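Local structure of ribosomal RNA processing protein 6 (Trypanosoma brucei brucei, 4NLC) at residues T8-V13 and V128-Y133; E53-K58 and H252-S257; E153-L158 and L164-L169; Q177-P182 and D231-L236. The protein probably degrades RNA from the 3' end as a 3'-5' exoribonuclease of the nuclear exosome, taking part in ribosomal RNA processing. The protein carries 1 engineered substitution. One frame throughout, in Å; residues are numbered along the deposited sequence.

Contact 1: residues T8-V13 and V128-Y133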
# COMPACT_ATOMS: atom_id res chain seq x y z
N THR A 8 -1.15 13.25 13.82
CA THR A 8 0.13 13.93 13.63
C THR A 8 0.23 14.42 12.17
O THR A 8 1.23 15.05 11.81
CB THR A 8 1.34 12.99 13.93
OG1 THR A 8 1.59 12.14 12.80
CG2 THR A 8 1.19 12.18 15.21
N PHE A 9 -0.76 14.07 11.31
CA PHE A 9 -0.69 14.48 9.90
C PHE A 9 -0.80 15.99 9.75
O PHE A 9 -1.61 16.61 10.44
CB PHE A 9 -1.71 13.74 9.00
CG PHE A 9 -1.51 12.25 8.78
CD1 PHE A 9 -0.42 11.58 9.32
CD2 PHE A 9 -2.44 11.51 8.04
CE1 PHE A 9 -0.26 10.19 9.15
CE2 PHE A 9 -2.27 10.13 7.84
CZ PHE A 9 -1.18 9.48 8.40
N GLU A 10 0.06 16.58 8.91
CA GLU A 10 0.08 18.02 8.64
C GLU A 10 -1.18 18.39 7.85
O GLU A 10 -1.72 19.49 7.99
CB GLU A 10 1.35 18.43 7.87
CG GLU A 10 2.65 18.21 8.64
CD GLU A 10 2.90 19.12 9.82
OE1 GLU A 10 3.05 20.35 9.61
OE2 GLU A 10 2.98 18.61 10.96
N HIS A 11 -1.66 17.42 7.06
CA HIS A 11 -2.86 17.51 6.24
C HIS A 11 -3.80 16.35 6.63
O HIS A 11 -3.41 15.18 6.49
CB HIS A 11 -2.49 17.45 4.74
CG HIS A 11 -1.30 18.26 4.33
ND1 HIS A 11 -0.00 17.86 4.65
CD2 HIS A 11 -1.23 19.40 3.59
CE1 HIS A 11 0.80 18.77 4.11
NE2 HIS A 11 0.11 19.72 3.47
N PRO A 12 -5.03 16.62 7.15
CA PRO A 12 -5.97 15.51 7.45
C PRO A 12 -6.45 14.81 6.16
O PRO A 12 -6.45 15.43 5.10
CB PRO A 12 -7.11 16.21 8.19
CG PRO A 12 -7.09 17.60 7.68
CD PRO A 12 -5.66 17.94 7.36
N VAL A 13 -6.79 13.50 6.25
CA VAL A 13 -7.18 12.72 5.06
C VAL A 13 -8.65 12.96 4.67
O VAL A 13 -9.54 12.96 5.53
CB VAL A 13 -6.81 11.20 5.17
CG1 VAL A 13 -7.04 10.49 3.83
CG2 VAL A 13 -5.35 11.01 5.60
N VAL A 128 8.19 11.68 8.51
CA VAL A 128 8.51 12.62 7.42
C VAL A 128 7.46 12.56 6.28
O VAL A 128 7.76 12.95 5.15
CB VAL A 128 10.00 12.53 6.91
CG1 VAL A 128 10.98 12.79 8.04
CG2 VAL A 128 10.29 11.19 6.25
N ARG A 129 6.20 12.14 6.62
CA ARG A 129 5.07 12.05 5.69
C ARG A 129 4.95 13.28 4.81
O ARG A 129 4.87 13.14 3.59
CB ARG A 129 3.75 11.81 6.43
CG ARG A 129 2.54 11.62 5.49
CD ARG A 129 1.29 11.42 6.31
NE ARG A 129 0.06 11.58 5.54
CZ ARG A 129 -0.50 10.62 4.80
NH1 ARG A 129 0.06 9.42 4.74
NH2 ARG A 129 -1.62 10.85 4.14
N ALA A 130 4.94 14.47 5.43
CA ALA A 130 4.77 15.77 4.78
C ALA A 130 5.94 16.15 3.86
O ALA A 130 5.79 17.04 3.03
CB ALA A 130 4.59 16.86 5.83
N ASN A 131 7.10 15.47 4.01
CA ASN A 131 8.33 15.78 3.27
C ASN A 131 8.73 14.75 2.23
O ASN A 131 9.77 14.92 1.58
CB ASN A 131 9.48 15.95 4.29
CG ASN A 131 9.05 16.73 5.52
OD1 ASN A 131 8.81 16.17 6.60
ND2 ASN A 131 8.83 18.00 5.34
N MET A 132 7.95 13.68 2.07
CA MET A 132 8.29 12.59 1.15
C MET A 132 8.38 13.03 -0.32
O MET A 132 9.09 12.40 -1.10
CB MET A 132 7.35 11.40 1.34
CG MET A 132 7.58 10.64 2.63
SD MET A 132 9.22 9.92 2.77
CE MET A 132 9.04 8.51 1.66
N TYR A 133 7.73 14.17 -0.67
CA TYR A 133 7.76 14.75 -2.02
C TYR A 133 9.21 15.04 -2.48
O TYR A 133 9.48 15.07 -3.68
CB TYR A 133 6.89 16.02 -2.08
CG TYR A 133 7.44 17.20 -1.30
CD1 TYR A 133 8.33 18.10 -1.88
CD2 TYR A 133 7.01 17.46 0.00
CE1 TYR A 133 8.80 19.21 -1.18
CE2 TYR A 133 7.47 18.57 0.71
CZ TYR A 133 8.39 19.43 0.12
OH TYR A 133 8.88 20.52 0.80
O HOH W 1 0.65 14.72 6.33
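The guanidinium of R129 lies flat on the ring of F9, a cation-pi stack that ties the loop before strand 23-25 to the 3-10 turn between strand 120-123 and helix 136-140 of the RNase H-like exonuclease fold. This is the tight half of the contact. The two planes are only 7° apart and their centres 3.9 Å, while R129 CD adds a CH-pi contact, 3.5 Å from the centroid of the F9 ring. The arginine manages both because its chain runs out straight: CG is anti to the backbone N (chi1 -176°) and the extension continues to NE, which sits over the middle of the ring. Phenylalanine suits the place, offering a broad apolar face that shields the aliphatic part of R129 yet attracts its charge. The polar end is anchored beyond the two segments, where R129 NH1 forms a salt bridge with D161 of helix 152-162, a pairing that probably helps fix the rotation of the guanidinium. V13 CG2 sits at the edge of the F9 ring, in its plane, and comes obliquely to 4.0 Å from R129 NH2.

Toward solvent the fit is looser. E10, exposed and poorly ordered, touches only through its methylenes, CG resting 3.7 Å from A130 CB. The small methyl of A130 lets the loop pass close by. Between the tight and loose halves sits one water, which accepts two long, weak hydrogen bonds: from E10 N at 3.2 Å and from R129 NE at 3.3 Å.

Contact 2: residues E53-K58 and H252-S257; sequences EQLLLK and HVFQES
F254 meets Q54 and L55 in a small, buried apolar contact, where the loop between helix 42-46 and strand 71-74 meets helix 249-261, far along the sequence and beyond the strands of the central sheet. F254 points toward the 53-58 segment. L55 CD2 comes to 3.9 Å from F254 CD2, and Q54 CB lies 4.2 Å from F254 CZ; both approach the ring obliquely. Leucine suits its position because a branched end can reach the ring from a backbone that is itself 9.6 Å away, CA of L55 to CA of F254. F170 of strand 169-171 also meets F254, edge-to-face, so the ring lies between this loop and that strand. Q54 divides its labour: its CB packs on the ring, while a chain bent at chi2 (-71°) carries the amide elsewhere, to Y230 through OE1 and to E92 through NE2. One turn on, S257 OG bonds V253 O at 2.7 Å, sharing that carbonyl with S257 N, which arrives from the opposite face; S257 OG also hydrogen-bonds D171 N. With no hydrogen bond joining the two segments, the contact rests on dispersion and the exclusion of water, and the amide of Q54 is satisfied by Y230 and E92.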
# COMPACT_ATOMS: atom_id res chain seq x y z
N GLU A 53 22.50 0.61 -20.70
CA GLU A 53 23.42 -0.17 -19.85
C GLU A 53 22.67 -1.25 -19.05
O GLU A 53 23.24 -2.30 -18.75
CB GLU A 53 24.20 0.75 -18.90
CG GLU A 53 25.32 1.56 -19.54
CD GLU A 53 26.53 0.79 -20.03
OE1 GLU A 53 27.19 0.11 -19.21
OE2 GLU A 53 26.86 0.91 -21.24
N GLN A 54 21.39 -1.01 -18.73
CA GLN A 54 20.57 -1.97 -17.98
C GLN A 54 20.16 -3.18 -18.82
O GLN A 54 19.81 -4.21 -18.25
CB GLN A 54 19.33 -1.30 -17.35
CG GLN A 54 19.66 -0.22 -16.31
CD GLN A 54 20.23 -0.74 -15.02
OE1 GLN A 54 20.24 -1.94 -14.74
NE2 GLN A 54 20.70 0.15 -14.17
N LEU A 55 20.22 -3.07 -20.16
CA LEU A 55 19.81 -4.13 -21.09
C LEU A 55 20.96 -5.03 -21.57
O LEU A 55 20.71 -5.95 -22.36
CB LEU A 55 19.03 -3.53 -22.27
CG LEU A 55 17.88 -2.62 -21.84
CD1 LEU A 55 17.63 -1.51 -22.83
CD2 LEU A 55 16.62 -3.43 -21.47
N LEU A 56 22.19 -4.83 -21.05
CA LEU A 56 23.38 -5.64 -21.34
C LEU A 56 23.53 -6.82 -20.37
O LEU A 56 23.05 -6.75 -19.24
CB LEU A 56 24.66 -4.78 -21.23
CG LEU A 56 24.80 -3.59 -22.16
CD1 LEU A 56 25.87 -2.66 -21.66
CD2 LEU A 56 25.11 -4.04 -23.59
N LEU A 57 24.27 -7.86 -20.78
CA LEU A 57 24.55 -8.98 -19.90
C LEU A 57 25.73 -8.57 -19.02
O LEU A 57 26.82 -8.29 -19.53
CB LEU A 57 24.82 -10.28 -20.68
CG LEU A 57 24.88 -11.58 -19.86
CD1 LEU A 57 23.48 -12.09 -19.50
CD2 LEU A 57 25.64 -12.66 -20.61
N LYS A 58 25.49 -8.46 -17.70
CA LYS A 58 26.49 -8.06 -16.72
C LYS A 58 26.61 -9.03 -15.57
O LYS A 58 25.62 -9.66 -15.18
CB LYS A 58 26.18 -6.65 -16.17
CG LYS A 58 26.70 -5.54 -17.08
CD LYS A 58 26.46 -4.14 -16.55
CE LYS A 58 26.62 -3.13 -17.66
NZ LYS A 58 26.82 -1.76 -17.14
N HIS A 252 10.71 -6.94 -22.42
CA HIS A 252 9.29 -7.25 -22.17
C HIS A 252 8.94 -7.00 -20.68
O HIS A 252 7.92 -6.39 -20.38
CB HIS A 252 8.93 -8.68 -22.60
CG HIS A 252 7.51 -9.05 -22.29
ND1 HIS A 252 6.46 -8.56 -23.04
CD2 HIS A 252 7.02 -9.85 -21.32
CE1 HIS A 252 5.36 -9.06 -22.50
NE2 HIS A 252 5.65 -9.83 -21.45
N VAL A 253 9.82 -7.40 -19.78
CA VAL A 253 9.60 -7.25 -18.34
C VAL A 253 9.66 -5.76 -17.94
O VAL A 253 8.80 -5.30 -17.20
CB VAL A 253 10.52 -8.18 -17.52
CG1 VAL A 253 10.36 -7.92 -16.03
CG2 VAL A 253 10.20 -9.64 -17.83
N PHE A 254 10.61 -5.00 -18.51
CA PHE A 254 10.69 -3.56 -18.31
C PHE A 254 9.41 -2.91 -18.83
O PHE A 254 8.93 -1.97 -18.22
CB PHE A 254 11.90 -2.97 -19.05
CG PHE A 254 13.14 -2.88 -18.19
CD1 PHE A 254 13.26 -1.88 -17.22
CD2 PHE A 254 14.20 -3.76 -18.38
CE1 PHE A 254 14.42 -1.78 -16.44
CE2 PHE A 254 15.35 -3.67 -17.58
CZ PHE A 254 15.46 -2.67 -16.63
N GLN A 255 8.84 -3.44 -19.94
CA GLN A 255 7.60 -2.93 -20.56
C GLN A 255 6.38 -3.19 -19.70
O GLN A 255 5.57 -2.28 -19.50
CB GLN A 255 7.42 -3.46 -22.00
CG GLN A 255 8.37 -2.75 -22.97
CD GLN A 255 8.65 -3.46 -24.27
OE1 GLN A 255 8.44 -4.67 -24.44
NE2 GLN A 255 9.21 -2.72 -25.21
N GLU A 256 6.27 -4.41 -19.17
CA GLU A 256 5.19 -4.80 -18.27
C GLU A 256 5.23 -4.00 -16.97
O GLU A 256 4.18 -3.56 -16.51
CB GLU A 256 5.20 -6.32 -18.04
CG GLU A 256 4.87 -7.09 -19.30
CD GLU A 256 3.40 -7.12 -19.67
OE1 GLU A 256 2.95 -6.22 -20.42
OE2 GLU A 256 2.69 -8.05 -19.22
N SER A 257 6.45 -3.80 -16.39
CA SER A 257 6.69 -3.00 -15.17
C SER A 257 6.29 -1.52 -15.39
O SER A 257 5.71 -0.92 -14.50
CB SER A 257 8.16 -3.08 -14.75
OG SER A 257 8.60 -4.42 -14.63

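Contact 3: residues E153-L158 and L164-L169; sequences EDVRWL and LYIVNL
L158 and L164 are linked by a backbone hydrogen bond, L164 N to L158 O at 3.1 Å, nearly straight at 170°, as the chain leaves helix 152-162 and folds back along it. One turn earlier, a water donates to both V155 O and L164 O, 2.8 Å from each, extending the link between the helix and the returning chain.

The side chains fill the angle between them. L158 points at the returning chain: CD1 reaches I166 CD1 at 3.7 Å, the two side chains crossing at about a right angle, CD2 turns to L164 CB at 4.1 Å, and L158 CB packs 4.0 Å from the same L164 CB. I166 CD1 goes on to meet V155 CG2 at 3.8 Å, and L169 CD2 extends the seam to that same V155 methyl. With chi1 of V155 at 161°, CG2 lies opposite the carbonyl carbon and is the methyl that meets I166 and L169. Branched aliphatics fit such a place because several methyls can interlock without a polar atom to satisfy. F139 and F148 cover I166 from beyond, and L97 backs L158.

On the same helix D154 lies close to D96 of strand 92-100, an acidic pairing consistent with the metal-binding cluster of DEDD exonucleases. Joining parallel strands 145-148 and 169-171 through helix 152-162, the arrangement is the beta-alpha-beta crossover of the RNase H-like fold.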
# COMPACT_ATOMS: atom_id res chain seq x y z
N GLU A 153 0.43 -2.72 -5.24
CA GLU A 153 -0.02 -1.88 -4.12
C GLU A 153 0.90 -0.69 -3.87
O GLU A 153 0.43 0.43 -3.66
CB GLU A 153 -0.25 -2.72 -2.85
CG GLU A 153 -1.38 -3.74 -3.03
CD GLU A 153 -2.49 -3.77 -2.00
OE1 GLU A 153 -2.55 -4.75 -1.21
OE2 GLU A 153 -3.35 -2.86 -2.02
N ASP A 154 2.23 -0.93 -3.96
CA ASP A 154 3.25 0.10 -3.74
C ASP A 154 3.06 1.31 -4.62
O ASP A 154 3.13 2.44 -4.12
CB ASP A 154 4.66 -0.48 -3.92
CG ASP A 154 5.07 -1.43 -2.82
OD1 ASP A 154 4.22 -1.79 -2.00
OD2 ASP A 154 6.27 -1.75 -2.74
N VAL A 155 2.81 1.06 -5.91
CA VAL A 155 2.61 2.09 -6.93
C VAL A 155 1.45 3.00 -6.49
O VAL A 155 1.53 4.21 -6.60
CB VAL A 155 2.36 1.42 -8.33
CG1 VAL A 155 1.70 2.37 -9.34
CG2 VAL A 155 3.66 0.85 -8.90
N ARG A 156 0.38 2.38 -6.00
CA ARG A 156 -0.83 3.06 -5.54
C ARG A 156 -0.56 3.84 -4.24
O ARG A 156 -0.90 5.00 -4.14
CB ARG A 156 -1.96 2.02 -5.38
CG ARG A 156 -2.59 1.66 -6.72
CD ARG A 156 -3.47 0.42 -6.62
NE ARG A 156 -3.46 -0.31 -7.89
CZ ARG A 156 -4.37 -0.17 -8.85
NH1 ARG A 156 -5.37 0.70 -8.70
NH2 ARG A 156 -4.29 -0.88 -9.96
N TRP A 157 0.05 3.19 -3.27
CA TRP A 157 0.40 3.76 -1.97
C TRP A 157 1.20 5.04 -2.10
O TRP A 157 0.82 6.05 -1.48
CB TRP A 157 1.17 2.73 -1.13
CG TRP A 157 0.34 1.52 -0.76
CD1 TRP A 157 -1.02 1.41 -0.81
CD2 TRP A 157 0.83 0.27 -0.25
NE1 TRP A 157 -1.41 0.16 -0.35
CE2 TRP A 157 -0.29 -0.55 0.01
CE3 TRP A 157 2.11 -0.22 0.06
CZ2 TRP A 157 -0.17 -1.84 0.55
CZ3 TRP A 157 2.23 -1.51 0.58
CH2 TRP A 157 1.10 -2.30 0.83
N LEU A 158 2.28 5.02 -2.94
CA LEU A 158 3.17 6.16 -3.19
C LEU A 158 2.38 7.37 -3.65
O LEU A 158 2.68 8.49 -3.25
CB LEU A 158 4.25 5.79 -4.24
CG LEU A 158 5.44 4.91 -3.79
CD1 LEU A 158 6.38 4.61 -4.96
CD2 LEU A 158 6.25 5.58 -2.74
N LEU A 164 4.05 10.47 -5.14
CA LEU A 164 5.26 9.88 -5.73
C LEU A 164 4.93 8.90 -6.87
O LEU A 164 4.02 8.07 -6.75
CB LEU A 164 6.20 9.25 -4.67
CG LEU A 164 6.87 10.23 -3.70
CD1 LEU A 164 7.63 9.51 -2.59
CD2 LEU A 164 7.80 11.15 -4.43
N TYR A 165 5.69 9.01 -7.98
CA TYR A 165 5.55 8.27 -9.22
C TYR A 165 6.90 7.74 -9.72
O TYR A 165 7.92 8.45 -9.67
CB TYR A 165 4.90 9.17 -10.29
CG TYR A 165 3.55 9.70 -9.87
CD1 TYR A 165 3.44 10.90 -9.14
CD2 TYR A 165 2.38 9.03 -10.19
CE1 TYR A 165 2.20 11.39 -8.75
CE2 TYR A 165 1.13 9.53 -9.83
CZ TYR A 165 1.05 10.69 -9.07
OH TYR A 165 -0.18 11.17 -8.71
N ILE A 166 6.88 6.49 -10.24
CA ILE A 166 8.08 5.76 -10.65
C ILE A 166 8.33 5.79 -12.16
O ILE A 166 7.56 5.24 -12.94
CB ILE A 166 8.07 4.31 -10.09
CG1 ILE A 166 7.56 4.27 -8.63
CG2 ILE A 166 9.47 3.72 -10.16
CD1 ILE A 166 6.77 2.95 -8.26
N VAL A 167 9.43 6.43 -12.55
CA VAL A 167 9.92 6.49 -13.92
C VAL A 167 11.02 5.41 -13.94
O VAL A 167 11.99 5.48 -13.19
CB VAL A 167 10.45 7.91 -14.29
CG1 VAL A 167 11.17 7.90 -15.64
CG2 VAL A 167 9.31 8.94 -14.30
N ASN A 168 10.82 4.38 -14.76
CA ASN A 168 11.70 3.22 -14.91
C ASN A 168 11.66 2.29 -13.70
O ASN A 168 12.66 2.02 -13.02
CB ASN A 168 13.11 3.58 -15.33
CG ASN A 168 13.21 3.70 -16.83
OD1 ASN A 168 12.46 3.06 -17.59
ND2 ASN A 168 14.10 4.54 -17.29
N LEU A 169 10.46 1.77 -13.48
CA LEU A 169 10.19 0.76 -12.51
C LEU A 169 10.62 -0.57 -13.11
O LEU A 169 10.43 -0.81 -14.32
CB LEU A 169 8.66 0.70 -12.21
CG LEU A 169 8.14 -0.51 -11.38
CD1 LEU A 169 8.60 -0.42 -9.94
CD2 LEU A 169 6.62 -0.61 -11.42
O HOH W 2 3.35 5.67 -8.07

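Contact 4: residues Q177-P182 and D231-L236; sequences QNLHMP and DRLKQL
L233 and L236 meet L179, the residue that leaves helix 172-178, in a partly buried apolar contact. D231, earliest in the second segment, is bound by R117 and the backbone N of T61. Next, R232 gives its NH1 to the hydroxyl of Y228, one turn back on helix 226-238. L233 is the first to touch: its CD2 lies 3.8 Å from L179 CD1, and the rest of the buried side chain settles on A175 and L176 of helix 172-178 and on F192 of helix 185-193. Leucine is well placed there, with a fork that can serve several neighbours at once. Here helix 172-178 ends in a Schellman motif: H180, with positive phi, is its C-prime residue, M181 N bonding L176 O and H180 N bonding Q177 O. This turns the chain while L179 still points at helix 226-238. Beyond L233, K234 faces away, and Q235 NE2 bonds E60 and the carbonyl of K58. L236, one helical turn after L233, crosses L179 at about a right angle; its CB sits 4.1 Å from L179 CD1, and the other methyl, L179 CD2, comes within 3.9 Å of the L236 carbonyl oxygen.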
# COMPACT_ATOMS: atom_id res chain seq x y z
N GLN A 177 7.20 -14.18 -12.99
CA GLN A 177 5.97 -14.62 -13.68
C GLN A 177 6.28 -14.90 -15.18
O GLN A 177 5.84 -15.92 -15.72
CB GLN A 177 4.89 -13.53 -13.59
CG GLN A 177 4.22 -13.41 -12.23
CD GLN A 177 3.21 -12.29 -12.27
OE1 GLN A 177 3.54 -11.12 -12.12
NE2 GLN A 177 1.97 -12.62 -12.60
N ASN A 178 7.02 -13.97 -15.84
CA ASN A 178 7.40 -14.10 -17.25
C ASN A 178 8.36 -15.25 -17.54
O ASN A 178 8.44 -15.67 -18.68
CB ASN A 178 7.93 -12.77 -17.79
CG ASN A 178 6.78 -11.87 -18.16
OD1 ASN A 178 6.12 -12.04 -19.19
ND2 ASN A 178 6.41 -11.02 -17.26
N LEU A 179 9.09 -15.74 -16.53
CA LEU A 179 10.00 -16.88 -16.63
C LEU A 179 9.26 -18.16 -16.22
O LEU A 179 9.87 -19.23 -16.15
CB LEU A 179 11.21 -16.69 -15.71
CG LEU A 179 12.24 -15.65 -16.09
CD1 LEU A 179 13.04 -15.21 -14.88
CD2 LEU A 179 13.14 -16.16 -17.19
N HIS A 180 7.92 -18.03 -15.98
CA HIS A 180 7.02 -19.12 -15.60
C HIS A 180 7.50 -19.76 -14.30
O HIS A 180 7.58 -20.99 -14.20
CB HIS A 180 6.88 -20.16 -16.75
CG HIS A 180 6.28 -19.65 -18.01
ND1 HIS A 180 5.75 -18.36 -18.12
CD2 HIS A 180 6.16 -20.27 -19.21
CE1 HIS A 180 5.33 -18.25 -19.38
NE2 HIS A 180 5.55 -19.38 -20.07
N MET A 181 7.87 -18.95 -13.32
CA MET A 181 8.33 -19.57 -12.09
C MET A 181 7.68 -18.92 -10.85
O MET A 181 6.99 -17.90 -11.00
CB MET A 181 9.90 -19.69 -12.00
CG MET A 181 10.70 -18.50 -12.37
SD MET A 181 12.47 -18.90 -12.71
CE MET A 181 13.07 -19.37 -11.03
N PRO A 182 7.83 -19.53 -9.64
CA PRO A 182 7.27 -18.91 -8.42
C PRO A 182 7.77 -17.48 -8.25
O PRO A 182 8.84 -17.13 -8.73
CB PRO A 182 7.75 -19.84 -7.29
CG PRO A 182 7.95 -21.18 -7.98
CD PRO A 182 8.53 -20.80 -9.32
N ASP A 231 19.86 -8.58 -10.66
CA ASP A 231 20.99 -8.98 -11.52
C ASP A 231 20.79 -10.42 -12.05
O ASP A 231 20.89 -10.66 -13.25
CB ASP A 231 22.31 -8.90 -10.74
CG ASP A 231 22.82 -7.53 -10.37
OD1 ASP A 231 22.30 -6.53 -10.91
OD2 ASP A 231 23.77 -7.45 -9.58
N ARG A 232 20.43 -11.36 -11.17
CA ARG A 232 20.18 -12.76 -11.53
C ARG A 232 18.98 -12.96 -12.48
O ARG A 232 19.08 -13.75 -13.43
CB ARG A 232 20.04 -13.61 -10.26
CG ARG A 232 21.36 -13.78 -9.47
CD ARG A 232 22.39 -14.72 -10.10
NE ARG A 232 21.87 -16.08 -10.32
CZ ARG A 232 21.83 -17.04 -9.41
NH1 ARG A 232 22.30 -16.83 -8.19
NH2 ARG A 232 21.32 -18.23 -9.72
N LEU A 233 17.87 -12.22 -12.25
CA LEU A 233 16.69 -12.28 -13.13
C LEU A 233 16.98 -11.68 -14.50
O LEU A 233 16.50 -12.20 -15.51
CB LEU A 233 15.47 -11.62 -12.49
CG LEU A 233 14.90 -12.35 -11.27
CD1 LEU A 233 13.86 -11.49 -10.57
CD2 LEU A 233 14.32 -13.68 -11.66
N LYS A 234 17.80 -10.60 -14.55
CA LYS A 234 18.24 -9.98 -15.81
C LYS A 234 18.98 -10.98 -16.68
O LYS A 234 18.67 -11.08 -17.86
CB LYS A 234 19.16 -8.76 -15.56
CG LYS A 234 18.39 -7.47 -15.38
CD LYS A 234 19.23 -6.35 -14.80
CE LYS A 234 20.47 -5.98 -15.57
NZ LYS A 234 20.96 -4.62 -15.21
N GLN A 235 19.91 -11.76 -16.09
CA GLN A 235 20.67 -12.79 -16.82
C GLN A 235 19.76 -13.90 -17.35
O GLN A 235 19.93 -14.30 -18.49
CB GLN A 235 21.78 -13.39 -15.95
CG GLN A 235 22.79 -12.35 -15.47
CD GLN A 235 23.73 -12.90 -14.43
OE1 GLN A 235 23.42 -13.83 -13.68
NE2 GLN A 235 24.89 -12.30 -14.33
N LEU A 236 18.78 -14.35 -16.55
CA LEU A 236 17.81 -15.37 -16.94
C LEU A 236 16.89 -14.88 -18.06
O LEU A 236 16.54 -15.65 -18.94
CB LEU A 236 16.97 -15.83 -15.74
CG LEU A 236 17.65 -16.79 -14.77
CD1 LEU A 236 16.88 -16.87 -13.46
CD2 LEU A 236 17.81 -18.20 -15.40

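Contact 3 is the middle of the set, near the chain's centre, with contacts 1 and 2 each about 18 Å away between centres. It touches both: M132 O lies 3.6 Å from L164 CD1, and S257 O packs 3.2 Å from L169 CD2. D161, which grips R129 of contact 1, also belongs to the helix on which contact 3 is built, so R129 connects contact 1 to the helix that carries D154, probably part of the active site. Contacts 2 and 4, 11 Å apart between centres, form one cluster: K58 O probably accepts from Q235 NE2 at 2.9 Å. Contact 4 lies across the chain's centre from contact 1, about 37 Å between centres.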